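Local coordinates for putative oxidoreductase yhhX (Escherichia coli K-12, PDB 3F4L), which is a putative oxidoreductase of the Gfo/Idh/MocA family, probably a nucleotide-dependent dehydrogenase, with scyllo-inositol and NADP+ as its suggested substrate and cofactor, at residues E161-F172 with N202-A212; I183-A194 with A212-V223. All coordinates share one frame; numbering follows the deposited sequence.

Contact 1 of 2, residues E161-F172 with N202-A212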
loop_
_atom_site.group_PDB
_atom_site.type_symbol
_atom_site.label_atom_id
_atom_site.label_comp_id
_atom_site.label_asym_id
_atom_site.label_seq_id
_atom_site.Cartn_x
_atom_site.Cartn_y
_atom_site.Cartn_z
ATOM N N GLU A 161 11.094 -1.424 -24.311
ATOM C CA GLU A 161 11.906 -2.163 -25.260
ATOM C C GLU A 161 12.912 -2.996 -24.478
ATOM O O GLU A 161 13.371 -2.590 -23.406
ATOM C CB GLU A 161 12.643 -1.201 -26.199
ATOM C CG GLU A 161 11.735 -0.312 -27.046
ATOM C CD GLU A 161 10.809 -1.097 -27.964
ATOM O OE1 GLU A 161 11.235 -2.141 -28.504
ATOM O OE2 GLU A 161 9.657 -0.657 -28.162
ATOM N N THR A 162 13.237 -4.170 -25.006
ATOM C CA THR A 162 14.194 -5.047 -24.355
ATOM C C THR A 162 15.512 -4.318 -24.211
ATOM O O THR A 162 16.020 -3.748 -25.174
ATOM C CB THR A 162 14.418 -6.324 -25.172
ATOM O OG1 THR A 162 13.180 -7.038 -25.270
ATOM C CG2 THR A 162 15.472 -7.213 -24.506
ATOM N N LYS A 163 16.052 -4.319 -22.996
ATOM C CA LYS A 163 17.324 -3.661 -22.718
ATOM C C LYS A 163 17.872 -4.221 -21.413
ATOM O O LYS A 163 17.754 -3.598 -20.362
ATOM C CB LYS A 163 17.134 -2.145 -22.608
ATOM C CG LYS A 163 17.788 -1.362 -23.744
ATOM C CD LYS A 163 17.667 0.157 -23.543
ATOM C CE LYS A 163 16.219 0.644 -23.637
ATOM N NZ LYS A 163 15.596 0.391 -24.975
ATOM N N PRO A 164 18.475 -5.417 -21.472
ATOM C CA PRO A 164 19.041 -6.077 -20.295
ATOM C C PRO A 164 19.973 -5.195 -19.482
ATOM O O PRO A 164 20.591 -4.265 -20.007
ATOM C CB PRO A 164 19.739 -7.299 -20.888
ATOM C CG PRO A 164 18.846 -7.646 -22.046
ATOM C CD PRO A 164 18.594 -6.280 -22.663
ATOM N N GLY A 165 20.056 -5.492 -18.191
ATOM C CA GLY A 165 20.911 -4.723 -17.312
ATOM C C GLY A 165 21.020 -5.367 -15.948
ATOM O O GLY A 165 20.494 -6.456 -15.724
ATOM N N LEU A 166 21.710 -4.687 -15.040
ATOM C CA LEU A 166 21.906 -5.169 -13.679
ATOM C C LEU A 166 20.924 -4.491 -12.722
ATOM O O LEU A 166 20.172 -3.592 -13.111
ATOM C CB LEU A 166 23.340 -4.878 -13.226
ATOM C CG LEU A 166 24.503 -5.643 -13.871
ATOM C CD1 LEU A 166 24.390 -7.119 -13.524
ATOM C CD2 LEU A 166 24.495 -5.430 -15.372
ATOM N N PRO A 167 20.912 -4.920 -11.450
ATOM C CA PRO A 167 19.999 -4.307 -10.487
ATOM C C PRO A 167 20.138 -2.787 -10.439
ATOM O O PRO A 167 19.153 -2.081 -10.243
ATOM C CB PRO A 167 20.395 -4.975 -9.179
ATOM C CG PRO A 167 20.722 -6.361 -9.627
ATOM C CD PRO A 167 21.571 -6.100 -10.863
ATOM N N GLN A 168 21.356 -2.289 -10.643
ATOM C CA GLN A 168 21.619 -0.851 -10.614
ATOM C C GLN A 168 20.935 -0.052 -11.721
ATOM O O GLN A 168 20.888 1.180 -11.661
ATOM C CB GLN A 168 23.120 -0.567 -10.721
ATOM C CG GLN A 168 24.013 -1.372 -9.806
ATOM C CD GLN A 168 24.461 -2.682 -10.436
ATOM O OE1 GLN A 168 23.820 -3.720 -10.268
ATOM N NE2 GLN A 168 25.567 -2.632 -11.180
ATOM N N ASP A 169 20.430 -0.739 -12.739
ATOM C CA ASP A 169 19.775 -0.062 -13.857
ATOM C C ASP A 169 18.256 -0.029 -13.697
ATOM O O ASP A 169 17.552 0.568 -14.510
ATOM C CB ASP A 169 20.118 -0.776 -15.165
ATOM C CG ASP A 169 21.607 -0.974 -15.344
ATOM O OD1 ASP A 169 22.333 0.038 -15.453
ATOM O OD2 ASP A 169 22.053 -2.140 -15.367
ATOM N N GLY A 170 17.759 -0.673 -12.650
ATOM C CA GLY A 170 16.324 -0.726 -12.433
ATOM C C GLY A 170 15.702 0.506 -11.813
ATOM O O GLY A 170 16.390 1.472 -11.484
ATOM N N ALA A 171 14.383 0.447 -11.637
ATOM C CA ALA A 171 13.614 1.542 -11.066
ATOM C C ALA A 171 13.895 1.790 -9.585
ATOM O O ALA A 171 13.833 2.935 -9.128
ATOM C CB ALA A 171 12.114 1.280 -11.272
ATOM N N PHE A 172 14.188 0.726 -8.840
ATOM C CA PHE A 172 14.471 0.858 -7.415
ATOM C C PHE A 172 15.694 1.743 -7.178
ATOM O O PHE A 172 15.642 2.686 -6.386
ATOM C CB PHE A 172 14.666 -0.521 -6.777
ATOM C CG PHE A 172 14.673 -0.495 -5.270
ATOM C CD1 PHE A 172 13.835 0.370 -4.576
ATOM C CD2 PHE A 172 15.491 -1.354 -4.547
ATOM C CE1 PHE A 172 13.809 0.377 -3.182
ATOM C CE2 PHE A 172 15.471 -1.356 -3.152
ATOM C CZ PHE A 172 14.631 -0.493 -2.472
ATOM N N ASN A 202 8.677 -5.996 -19.282
ATOM C CA ASN A 202 9.524 -6.835 -20.124
ATOM C C ASN A 202 10.432 -7.653 -19.228
ATOM O O ASN A 202 11.370 -7.116 -18.637
ATOM C CB ASN A 202 10.377 -5.980 -21.060
ATOM C CG ASN A 202 11.113 -6.813 -22.088
ATOM O OD1 ASN A 202 11.498 -7.949 -21.810
ATOM N ND2 ASN A 202 11.326 -6.250 -23.279
ATOM N N LYS A 203 10.160 -8.949 -19.135
ATOM C CA LYS A 203 10.945 -9.831 -18.274
ATOM C C LYS A 203 12.443 -9.861 -18.559
ATOM O O LYS A 203 13.217 -10.394 -17.766
ATOM C CB LYS A 203 10.379 -11.254 -18.318
ATOM C CG LYS A 203 9.167 -11.466 -17.418
ATOM C CD LYS A 203 9.516 -11.171 -15.969
ATOM C CE LYS A 203 8.352 -11.449 -15.028
ATOM N NZ LYS A 203 7.157 -10.596 -15.296
ATOM N N ALA A 204 12.865 -9.282 -19.678
ATOM C CA ALA A 204 14.282 -9.274 -19.999
ATOM C C ALA A 204 14.989 -8.102 -19.319
ATOM O O ALA A 204 16.208 -8.114 -19.169
ATOM C CB ALA A 204 14.477 -9.192 -21.517
ATOM N N ASN A 205 14.211 -7.101 -18.904
ATOM C CA ASN A 205 14.746 -5.887 -18.276
ATOM C C ASN A 205 14.849 -5.888 -16.748
ATOM O O ASN A 205 14.267 -6.732 -16.066
ATOM C CB ASN A 205 13.887 -4.678 -18.681
ATOM C CG ASN A 205 13.869 -4.447 -20.175
ATOM O OD1 ASN A 205 14.478 -5.194 -20.934
ATOM N ND2 ASN A 205 13.169 -3.408 -20.604
ATOM N N PRO A 206 15.614 -4.932 -16.192
ATOM C CA PRO A 206 15.768 -4.826 -14.738
ATOM C C PRO A 206 14.388 -4.419 -14.187
ATOM O O PRO A 206 13.490 -4.078 -14.955
ATOM C CB PRO A 206 16.800 -3.711 -14.585
ATOM C CG PRO A 206 17.645 -3.865 -15.834
ATOM C CD PRO A 206 16.586 -4.067 -16.888
ATOM N N ASP A 207 14.223 -4.449 -12.870
ATOM C CA ASP A 207 12.948 -4.096 -12.247
ATOM C C ASP A 207 12.385 -2.740 -12.678
ATOM O O ASP A 207 13.127 -1.779 -12.879
ATOM C CB ASP A 207 13.098 -4.099 -10.729
ATOM C CG ASP A 207 13.976 -2.962 -10.230
ATOM O OD1 ASP A 207 15.218 -3.048 -10.377
ATOM O OD2 ASP A 207 13.417 -1.973 -9.701
ATOM N N ASP A 208 11.063 -2.672 -12.809
ATOM C CA ASP A 208 10.376 -1.436 -13.182
ATOM C C ASP A 208 9.225 -1.201 -12.218
ATOM O O ASP A 208 8.397 -0.312 -12.414
ATOM C CB ASP A 208 9.818 -1.528 -14.609
ATOM C CG ASP A 208 8.805 -2.652 -14.773
ATOM O OD1 ASP A 208 8.401 -3.271 -13.762
ATOM O OD2 ASP A 208 8.407 -2.913 -15.926
ATOM N N THR A 209 9.191 -2.010 -11.170
ATOM C CA THR A 209 8.136 -1.951 -10.173
ATOM C C THR A 209 8.726 -2.276 -8.807
ATOM O O THR A 209 9.476 -3.243 -8.673
ATOM C CB THR A 209 7.064 -3.006 -10.483
ATOM O OG1 THR A 209 6.682 -2.895 -11.859
ATOM C CG2 THR A 209 5.844 -2.828 -9.583
ATOM N N PHE A 210 8.402 -1.473 -7.801
ATOM C CA PHE A 210 8.906 -1.746 -6.470
ATOM C C PHE A 210 8.086 -1.103 -5.376
ATOM O O PHE A 210 7.371 -0.127 -5.600
ATOM C CB PHE A 210 10.371 -1.300 -6.327
ATOM C CG PHE A 210 10.565 0.192 -6.262
ATOM C CD1 PHE A 210 10.930 0.913 -7.393
ATOM C CD2 PHE A 210 10.389 0.876 -5.066
ATOM C CE1 PHE A 210 11.117 2.290 -7.332
ATOM C CE2 PHE A 210 10.572 2.258 -4.996
ATOM C CZ PHE A 210 10.937 2.965 -6.126
ATOM N N GLU A 211 8.191 -1.685 -4.190
ATOM C CA GLU A 211 7.538 -1.163 -3.005
ATOM C C GLU A 211 8.462 -1.502 -1.849
ATOM O O GLU A 211 8.747 -2.671 -1.592
ATOM C CB GLU A 211 6.171 -1.803 -2.759
ATOM C CG GLU A 211 5.484 -1.209 -1.523
ATOM C CD GLU A 211 4.119 -1.806 -1.232
ATOM O OE1 GLU A 211 3.376 -2.115 -2.192
ATOM O OE2 GLU A 211 3.780 -1.945 -0.033
ATOM N N ALA A 212 8.964 -0.473 -1.183
ATOM C CA ALA A 212 9.838 -0.667 -0.045
ATOM C C ALA A 212 9.078 -0.161 1.164
ATOM O O ALA A 212 8.462 0.902 1.121
ATOM C CB ALA A 212 11.133 0.113 -0.223
HETATM O O HOH W 1 18.097 -7.583 -17.571
HETATM O O HOH W 2 16.905 -0.941 -9.115
#

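Contact 2 of 2, residues I183-A194 with A212-V223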
loop_
_atom_site.group_PDB
_atom_site.type_symbol
_atom_site.label_atom_id
_atom_site.label_comp_id
_atom_site.label_asym_id
_atom_site.label_seq_id
_atom_site.Cartn_x
_atom_site.Cartn_y
_atom_site.Cartn_z
ATOM N N ILE A 183 11.920 9.903 2.834
ATOM C CA ILE A 183 11.456 9.243 4.054
ATOM C C ILE A 183 12.565 9.255 5.100
ATOM O O ILE A 183 12.334 9.537 6.279
ATOM C CB ILE A 183 11.013 7.770 3.778
ATOM C CG1 ILE A 183 9.810 7.753 2.835
ATOM C CG2 ILE A 183 10.665 7.072 5.084
ATOM C CD1 ILE A 183 8.659 8.676 3.280
ATOM N N ILE A 184 13.779 8.956 4.663
ATOM C CA ILE A 184 14.916 8.942 5.571
ATOM C C ILE A 184 15.166 10.330 6.181
ATOM O O ILE A 184 15.478 10.441 7.365
ATOM C CB ILE A 184 16.181 8.410 4.831
ATOM C CG1 ILE A 184 16.017 6.905 4.582
ATOM C CG2 ILE A 184 17.429 8.704 5.625
ATOM C CD1 ILE A 184 16.972 6.329 3.570
ATOM N N SER A 185 15.010 11.391 5.388
ATOM C CA SER A 185 15.228 12.737 5.910
ATOM C C SER A 185 14.203 13.079 7.000
ATOM O O SER A 185 14.458 13.933 7.839
ATOM C CB SER A 185 15.135 13.778 4.789
ATOM O OG SER A 185 13.775 14.038 4.457
ATOM N N LEU A 186 13.048 12.420 6.989
ATOM C CA LEU A 186 12.003 12.686 7.988
ATOM C C LEU A 186 12.110 11.822 9.233
ATOM O O LEU A 186 11.916 12.299 10.352
ATOM C CB LEU A 186 10.602 12.420 7.413
ATOM C CG LEU A 186 10.096 13.176 6.189
ATOM C CD1 LEU A 186 8.719 12.644 5.779
ATOM C CD2 LEU A 186 10.031 14.652 6.512
ATOM N N PHE A 187 12.404 10.543 9.022
ATOM C CA PHE A 187 12.439 9.585 10.113
ATOM C C PHE A 187 13.770 8.933 10.443
ATOM O O PHE A 187 13.900 8.314 11.484
ATOM C CB PHE A 187 11.386 8.510 9.840
ATOM C CG PHE A 187 10.012 9.071 9.541
ATOM C CD1 PHE A 187 9.345 9.849 10.478
ATOM C CD2 PHE A 187 9.395 8.825 8.322
ATOM C CE1 PHE A 187 8.086 10.372 10.209
ATOM C CE2 PHE A 187 8.133 9.342 8.040
ATOM C CZ PHE A 187 7.476 10.117 8.983
ATOM N N GLY A 188 14.755 9.057 9.563
ATOM C CA GLY A 188 16.049 8.470 9.855
ATOM C C GLY A 188 16.261 7.047 9.371
ATOM O O GLY A 188 15.805 6.667 8.293
ATOM N N ARG A 189 16.968 6.273 10.190
ATOM C CA ARG A 189 17.318 4.881 9.907
ATOM C C ARG A 189 16.241 3.916 10.418
ATOM O O ARG A 189 15.973 3.845 11.619
ATOM C CB ARG A 189 18.648 4.567 10.597
ATOM C CG ARG A 189 19.724 3.900 9.755
ATOM C CD ARG A 189 21.053 3.857 10.546
ATOM N NE ARG A 189 22.243 3.835 9.686
ATOM C CZ ARG A 189 23.502 3.863 10.130
ATOM N NH1 ARG A 189 23.758 3.912 11.433
ATOM N NH2 ARG A 189 24.515 3.850 9.270
ATOM N N PRO A 190 15.621 3.144 9.516
ATOM C CA PRO A 190 14.577 2.199 9.932
ATOM C C PRO A 190 15.132 0.956 10.623
ATOM O O PRO A 190 16.318 0.629 10.477
ATOM C CB PRO A 190 13.898 1.844 8.614
ATOM C CG PRO A 190 15.045 1.831 7.663
ATOM C CD PRO A 190 15.824 3.092 8.057
ATOM N N ASP A 191 14.257 0.274 11.356
ATOM C CA ASP A 191 14.603 -0.957 12.060
ATOM C C ASP A 191 14.597 -2.127 11.078
ATOM O O ASP A 191 15.476 -2.993 11.119
ATOM C CB ASP A 191 13.579 -1.269 13.163
ATOM C CG ASP A 191 13.491 -0.184 14.212
ATOM O OD1 ASP A 191 14.552 0.352 14.602
ATOM O OD2 ASP A 191 12.358 0.122 14.653
ATOM N N HIS A 192 13.582 -2.150 10.217
ATOM C CA HIS A 192 13.408 -3.214 9.236
ATOM C C HIS A 192 12.969 -2.666 7.881
ATOM O O HIS A 192 12.433 -1.559 7.783
ATOM C CB HIS A 192 12.314 -4.183 9.686
ATOM C CG HIS A 192 12.353 -4.521 11.142
ATOM N ND1 HIS A 192 13.277 -5.389 11.683
ATOM C CD2 HIS A 192 11.566 -4.118 12.170
ATOM C CE1 HIS A 192 13.056 -5.509 12.982
ATOM N NE2 HIS A 192 12.024 -4.748 13.301
ATOM N N VAL A 193 13.189 -3.464 6.843
ATOM C CA VAL A 193 12.767 -3.093 5.499
ATOM C C VAL A 193 12.162 -4.299 4.801
ATOM O O VAL A 193 12.743 -5.382 4.811
ATOM C CB VAL A 193 13.936 -2.579 4.633
ATOM C CG1 VAL A 193 13.423 -2.247 3.234
ATOM C CG2 VAL A 193 14.562 -1.338 5.262
ATOM N N ALA A 194 10.980 -4.120 4.219
ATOM C CA ALA A 194 10.319 -5.186 3.467
ATOM C C ALA A 194 10.420 -4.784 1.992
ATOM O O ALA A 194 10.060 -3.658 1.632
ATOM C CB ALA A 194 8.841 -5.305 3.869
ATOM N N ALA A 212 8.964 -0.473 -1.183
ATOM C CA ALA A 212 9.838 -0.667 -0.045
ATOM C C ALA A 212 9.078 -0.161 1.164
ATOM O O ALA A 212 8.462 0.902 1.121
ATOM C CB ALA A 212 11.133 0.113 -0.223
ATOM N N GLN A 213 9.105 -0.943 2.234
ATOM C CA GLN A 213 8.422 -0.580 3.464
ATOM C C GLN A 213 9.466 -0.427 4.550
ATOM O O GLN A 213 10.164 -1.383 4.894
ATOM C CB GLN A 213 7.412 -1.658 3.844
ATOM C CG GLN A 213 6.362 -1.881 2.763
ATOM C CD GLN A 213 5.227 -2.786 3.200
ATOM O OE1 GLN A 213 4.241 -2.942 2.479
ATOM N NE2 GLN A 213 5.356 -3.386 4.379
ATOM N N LEU A 214 9.588 0.789 5.068
ATOM C CA LEU A 214 10.560 1.080 6.110
ATOM C C LEU A 214 9.847 1.180 7.445
ATOM O O LEU A 214 8.921 1.976 7.603
ATOM C CB LEU A 214 11.288 2.391 5.801
ATOM C CG LEU A 214 12.266 2.386 4.615
ATOM C CD1 LEU A 214 11.530 2.072 3.319
ATOM C CD2 LEU A 214 12.949 3.748 4.518
ATOM N N PHE A 215 10.282 0.378 8.412
ATOM C CA PHE A 215 9.648 0.392 9.720
ATOM C C PHE A 215 10.442 1.150 10.772
ATOM O O PHE A 215 11.638 0.945 10.926
ATOM C CB PHE A 215 9.411 -1.043 10.200
ATOM C CG PHE A 215 8.575 -1.864 9.265
ATOM C CD1 PHE A 215 9.083 -2.270 8.039
ATOM C CD2 PHE A 215 7.279 -2.234 9.610
ATOM C CE1 PHE A 215 8.326 -3.036 7.166
ATOM C CE2 PHE A 215 6.507 -2.999 8.745
ATOM C CZ PHE A 215 7.031 -3.405 7.516
ATOM N N TYR A 216 9.765 2.046 11.483
ATOM C CA TYR A 216 10.388 2.810 12.561
ATOM C C TYR A 216 9.488 2.573 13.763
ATOM O O TYR A 216 8.516 3.294 13.983
ATOM C CB TYR A 216 10.443 4.306 12.230
ATOM C CG TYR A 216 11.213 4.647 10.974
ATOM C CD1 TYR A 216 10.600 4.599 9.714
ATOM C CD2 TYR A 216 12.548 5.048 11.040
ATOM C CE1 TYR A 216 11.301 4.948 8.555
ATOM C CE2 TYR A 216 13.253 5.404 9.887
ATOM C CZ TYR A 216 12.620 5.353 8.648
ATOM O OH TYR A 216 13.308 5.734 7.507
ATOM N N GLY A 217 9.811 1.541 14.531
ATOM C CA GLY A 217 8.989 1.208 15.674
ATOM C C GLY A 217 7.640 0.792 15.130
ATOM O O GLY A 217 7.562 -0.092 14.278
ATOM N N ASP A 218 6.582 1.445 15.598
ATOM C CA ASP A 218 5.232 1.141 15.154
ATOM C C ASP A 218 4.865 1.902 13.886
ATOM O O ASP A 218 3.771 1.730 13.358
ATOM C CB ASP A 218 4.226 1.494 16.249
ATOM C CG ASP A 218 4.327 0.578 17.450
ATOM O OD1 ASP A 218 4.133 -0.647 17.288
ATOM O OD2 ASP A 218 4.599 1.084 18.558
ATOM N N LEU A 219 5.770 2.750 13.403
ATOM C CA LEU A 219 5.509 3.529 12.200
ATOM C C LEU A 219 5.986 2.811 10.947
ATOM O O LEU A 219 7.074 2.241 10.941
ATOM C CB LEU A 219 6.217 4.880 12.271
ATOM C CG LEU A 219 6.346 5.573 10.913
ATOM C CD1 LEU A 219 4.989 6.094 10.472
ATOM C CD2 LEU A 219 7.355 6.702 11.011
ATOM N N LYS A 220 5.175 2.854 9.891
ATOM C CA LYS A 220 5.543 2.238 8.621
ATOM C C LYS A 220 5.449 3.262 7.489
ATOM O O LYS A 220 4.413 3.913 7.304
ATOM C CB LYS A 220 4.651 1.025 8.292
ATOM C CG LYS A 220 5.097 0.279 7.019
ATOM C CD LYS A 220 4.265 -0.957 6.686
ATOM C CE LYS A 220 2.911 -0.611 6.100
ATOM N NZ LYS A 220 2.123 -1.848 5.788
ATOM N N ALA A 221 6.551 3.412 6.757
ATOM C CA ALA A 221 6.628 4.330 5.631
ATOM C C ALA A 221 6.773 3.490 4.367
ATOM O O ALA A 221 7.707 2.691 4.233
ATOM C CB ALA A 221 7.825 5.257 5.780
ATOM N N ILE A 222 5.848 3.691 3.439
ATOM C CA ILE A 222 5.826 2.957 2.183
ATOM C C ILE A 222 6.264 3.814 0.994
ATOM O O ILE A 222 5.786 4.931 0.805
ATOM C CB ILE A 222 4.406 2.419 1.930
ATOM C CG1 ILE A 222 4.070 1.362 2.992
ATOM C CG2 ILE A 222 4.299 1.845 0.529
ATOM C CD1 ILE A 222 2.635 0.848 2.928
ATOM N N VAL A 223 7.193 3.290 0.205
ATOM C CA VAL A 223 7.664 3.991 -0.983
ATOM C C VAL A 223 7.467 3.029 -2.144
ATOM O O VAL A 223 7.953 1.899 -2.107
ATOM C CB VAL A 223 9.155 4.337 -0.895
ATOM C CG1 VAL A 223 9.615 4.880 -2.207
ATOM C CG2 VAL A 223 9.402 5.349 0.224
#

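Contact 1 of 2, residues E161-F172 with N202-A212
The Phe-210 ring carries Phe-172 over one face: CD1 of Phe-172 lies 3.5 Å from CD2 of Phe-210, displaced toward the rim, and the two planes meet at 53°, an oblique pair. With CG of Phe-172 anti to its backbone N (chi1 -168°), the ring reaches along the strand, where its CE1 also meets CB of Ala-212. The flat amide of Asn-205 works through both its ends. ND2 donates to Glu-161 O (2.9 Å), which lies in the amide plane, while OD1 accepts from Lys-163 N at 2.7 Å, so the two bonds fix the rotation of the group. ND2 of Asn-202 reaches OG1 of Thr-162 (2.8 Å), also in plane, and its OD1 closes an Asx turn onto Ala-204 N. Between these amides and the helix start, Pro-206 fills the curve of 165-170, its CB 3.7 Å from Gly-170 CA. Asp-207 backbone O accepts from Ala-171 N (2.8 Å), and its OD2 offers a syn lone pair to Phe-172 N (2.9 Å). Gly-170 stands at the N-cap, and the loop entering strand 209-216 supplies acceptors to the first two helix amides beyond it, in the C-terminal alpha/beta domain.

Contact 2 of 2, residues I183-A194 with A212-V223
Phe-215 O receives the backbone N of Asp-191 at 2.7 Å, nearly in line with its carbonyl bond (C=O...N angle 175°). The Asp-191 side chain extends the join: OD2 accepts from Gly-217 N at 2.9 Å, tying the residue that precedes strand 192-194 to the type II' turn 216-219. Farther along, Ala-194 and Gln-213 form an antiparallel hydrogen-bonded pair through two backbone bonds. The Tyr-216 ring is enclosed between helix end and loop. CB of Phe-187 sits over the centre of one face, 3.5 Å from the ring centroid, and Pro-190 covers the opposite face with CA and CB. Tyr-216 OH donates to Gly-188 O (2.8 Å) from above the carbonyl plane, so the hydroxyl is held at the residue where positive phi ends the helix. Phe-187 in turn receives CD2 of Leu-219 over the centre of its ring, 3.6 Å from the centroid, with Leu-186 CB on the other face. Ile-183 packs tightly, CG2 being 3.4 Å from Ala-221 CB. The axes of helix 183-187 and strand 212-216 approach to 10.9 Å and run within 6° of parallel, and the chain turns back into antiparallel strand 192-194: a helix layered on a beta-meander in an alpha/beta sandwich.

Contacts 1 and 2 have centres about 23 Å apart and share Ala-212. Their segments alternate along the chain: 161-172, 183-194, 202-212, then 212-223. Both use helix 171-187 and strand 209-216, contact 1 at the beginning of each and contact 2 at the end of each; the helix therefore meets the same mixed beta-sheet from its N-terminus to its C-terminus. Strands 192-198, 209-216 and 219-225 are consecutive neighbours there, within the C-terminal alpha/beta domain. These strands also face the second subunit: Glu-211 of contact 1 forms an intersubunit salt bridge with Lys-220 of the second subunit, and Lys-220 of contact 2 with Glu-211 of that subunit, so both contacts adjoin the dimer interface.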